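Local coordinates for Non-structural protein 9 (Avian infectious bronchitis virus, PDB 5C94) that probably binds single-stranded RNA as a homodimer and serves the viral replication and transcription machinery, at residues V70-P75 against Y90-K95. Residues are numbered along the deposited sequence; the frame is centred on the assembly and turned at random.
Sequences VDLDPP and YLYFIK
P75 lies over one face of the Y92 ring and K95 arches back over D71, L72 and D73; these two residues, the most buried by the contact, sit near opposite ends of an antiparallel pairing. The pairing joins the residues that follow strand 67-71 to the end of strand 85-93, closing the small barrel of the nsp9 fold through a single bridge between L72 and I94. CB of P75 stands 3.6 Å from the Y92 ring centroid, over the face, a CH-pi contact; CG and CD of the proline come closest to CE2. L72 CD1 approaches the same ring obliquely, and D73 O meets its edge near CD2. Y92 OH is held by the backbone of N52 and L55, which pins the far end of the ring.

I94 CG1 lies 3.7 Å from V70 CG2 and also touches L72 CD2; I94 packs on V45 of strand 42-50 as well, and V70 on A58 and F60 of strand 57-61. Two backbone bonds frame the bridge: D73 N donates to F93 O (2.9 Å), and K95 N gives an almost straight bond, 177° at the hydrogen, to D71 O. Further along, one water accepts from F93 N and donates to P74 O, bridging the two backbones beyond the direct bonds.

K95 bends at its second torsion (chi2 76°), which turns the chain back across the loop. Its CD passes 3.1 Å from D73 OD1, while the NZ-OD1 salt bridge is long; the firmer charged partner of D73 is R102 of helix 99-109, through OD2. The ammonium group ends on the L72 carbonyl, NZ donating to O at 3.0 Å from 46° out of the carbonyl plane.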
loop_
_atom_site.group_PDB
_atom_site.type_symbol
_atom_site.label_atom_id
_atom_site.label_comp_id
_atom_site.label_asym_id
_atom_site.label_seq_id
_atom_site.Cartn_x
_atom_site.Cartn_y
_atom_site.Cartn_z
ATOM N N VAL A 70 -12.146 -6.889 16.986
ATOM C CA VAL A 70 -11.589 -7.634 15.857
ATOM C C VAL A 70 -10.329 -8.408 16.273
ATOM O O VAL A 70 -9.549 -7.961 17.127
ATOM C CB VAL A 70 -11.232 -6.707 14.660
ATOM C CG1 VAL A 70 -12.464 -5.983 14.162
ATOM C CG2 VAL A 70 -10.160 -5.703 15.051
ATOM N N ASP A 71 -10.159 -9.583 15.676
ATOM C CA ASP A 71 -8.971 -10.404 15.874
ATOM C C ASP A 71 -7.784 -9.851 15.082
ATOM O O ASP A 71 -7.953 -9.214 14.037
ATOM C CB ASP A 71 -9.263 -11.854 15.461
ATOM C CG ASP A 71 -10.230 -12.558 16.418
ATOM O OD1 ASP A 71 -10.294 -12.197 17.618
ATOM O OD2 ASP A 71 -10.955 -13.462 15.956
ATOM N N LEU A 72 -6.584 -10.115 15.580
ATOM C CA LEU A 72 -5.359 -9.669 14.930
ATOM C C LEU A 72 -4.543 -10.858 14.403
ATOM O O LEU A 72 -4.437 -11.884 15.072
ATOM C CB LEU A 72 -4.518 -8.848 15.919
ATOM C CG LEU A 72 -5.217 -7.649 16.554
ATOM C CD1 LEU A 72 -4.312 -6.976 17.576
ATOM C CD2 LEU A 72 -5.631 -6.666 15.462
ATOM N N ASP A 73 -3.969 -10.720 13.210
ATOM C CA ASP A 73 -2.932 -11.641 12.757
ATOM C C ASP A 73 -1.686 -11.474 13.634
ATOM O O ASP A 73 -1.575 -10.507 14.393
ATOM C CB ASP A 73 -2.588 -11.387 11.292
ATOM C CG ASP A 73 -3.703 -11.805 10.340
ATOM O OD1 ASP A 73 -4.589 -12.595 10.734
ATOM O OD2 ASP A 73 -3.678 -11.351 9.175
ATOM N N PRO A 74 -0.735 -12.413 13.553
ATOM C CA PRO A 74 0.481 -12.114 14.326
ATOM C C PRO A 74 1.198 -10.871 13.767
ATOM O O PRO A 74 1.058 -10.578 12.584
ATOM C CB PRO A 74 1.329 -13.371 14.151
ATOM C CG PRO A 74 0.314 -14.459 13.705
ATOM C CD PRO A 74 -0.684 -13.733 12.892
ATOM N N PRO A 75 1.960 -10.154 14.604
ATOM C CA PRO A 75 2.513 -8.867 14.181
ATOM C C PRO A 75 3.793 -8.969 13.326
ATOM O O PRO A 75 4.580 -9.885 13.543
ATOM C CB PRO A 75 2.821 -8.187 15.518
ATOM C CG PRO A 75 3.250 -9.348 16.396
ATOM C CD PRO A 75 2.291 -10.463 16.013
ATOM N N TYR A 90 5.352 -2.727 16.431
ATOM C CA TYR A 90 4.680 -3.959 16.019
ATOM C C TYR A 90 3.426 -3.624 15.241
ATOM O O TYR A 90 2.587 -2.839 15.693
ATOM C CB TYR A 90 4.357 -4.822 17.245
ATOM C CG TYR A 90 5.622 -5.274 17.924
ATOM C CD1 TYR A 90 6.288 -6.419 17.494
ATOM C CD2 TYR A 90 6.201 -4.520 18.938
ATOM C CE1 TYR A 90 7.473 -6.831 18.093
ATOM C CE2 TYR A 90 7.401 -4.920 19.533
ATOM C CZ TYR A 90 8.026 -6.076 19.100
ATOM O OH TYR A 90 9.201 -6.493 19.679
ATOM N N LEU A 91 3.312 -4.192 14.052
ATOM C CA LEU A 91 2.205 -3.872 13.165
ATOM C C LEU A 91 1.353 -5.128 12.986
ATOM O O LEU A 91 1.849 -6.176 12.541
ATOM C CB LEU A 91 2.729 -3.340 11.834
ATOM C CG LEU A 91 1.829 -2.864 10.678
ATOM C CD1 LEU A 91 1.472 -4.018 9.807
ATOM C CD2 LEU A 91 0.579 -2.170 11.133
ATOM N N TYR A 92 0.088 -5.016 13.385
ATOM C CA TYR A 92 -0.850 -6.120 13.332
ATOM C C TYR A 92 -1.926 -5.815 12.321
ATOM O O TYR A 92 -2.656 -4.836 12.484
ATOM C CB TYR A 92 -1.550 -6.355 14.677
ATOM C CG TYR A 92 -0.714 -6.510 15.923
ATOM C CD1 TYR A 92 -0.106 -5.412 16.537
ATOM C CD2 TYR A 92 -0.594 -7.754 16.521
ATOM C CE1 TYR A 92 0.634 -5.573 17.698
ATOM C CE2 TYR A 92 0.124 -7.928 17.667
ATOM C CZ TYR A 92 0.735 -6.848 18.256
ATOM O OH TYR A 92 1.431 -7.076 19.410
ATOM N N PHE A 93 -2.061 -6.648 11.305
ATOM C CA PHE A 93 -3.202 -6.513 10.423
ATOM C C PHE A 93 -4.366 -7.211 11.074
ATOM O O PHE A 93 -4.206 -8.145 11.853
ATOM C CB PHE A 93 -2.934 -7.095 9.038
ATOM C CG PHE A 93 -1.932 -6.317 8.246
ATOM C CD1 PHE A 93 -2.259 -5.072 7.719
ATOM C CD2 PHE A 93 -0.651 -6.818 8.051
ATOM C CE1 PHE A 93 -1.330 -4.349 6.990
ATOM C CE2 PHE A 93 0.287 -6.108 7.323
ATOM C CZ PHE A 93 -0.048 -4.867 6.792
ATOM N N ILE A 94 -5.545 -6.731 10.750
ATOM C CA ILE A 94 -6.759 -7.297 11.264
ATOM C C ILE A 94 -7.138 -8.563 10.473
ATOM O O ILE A 94 -6.941 -8.625 9.260
ATOM C CB ILE A 94 -7.832 -6.207 11.225
ATOM C CG1 ILE A 94 -7.586 -5.294 12.430
ATOM C CG2 ILE A 94 -9.241 -6.783 11.178
ATOM C CD1 ILE A 94 -8.260 -4.008 12.361
ATOM N N LYS A 95 -7.628 -9.579 11.181
ATOM C CA LYS A 95 -7.965 -10.867 10.592
ATOM C C LYS A 95 -8.780 -10.667 9.327
ATOM O O LYS A 95 -9.788 -9.946 9.353
ATOM C CB LYS A 95 -8.750 -11.729 11.583
ATOM C CG LYS A 95 -8.232 -13.148 11.757
ATOM C CD LYS A 95 -6.979 -13.144 12.626
ATOM C CE LYS A 95 -6.576 -14.539 13.088
ATOM N NZ LYS A 95 -5.264 -14.522 13.813
HETATM O O HOH W 1 -0.166 -8.654 10.943
#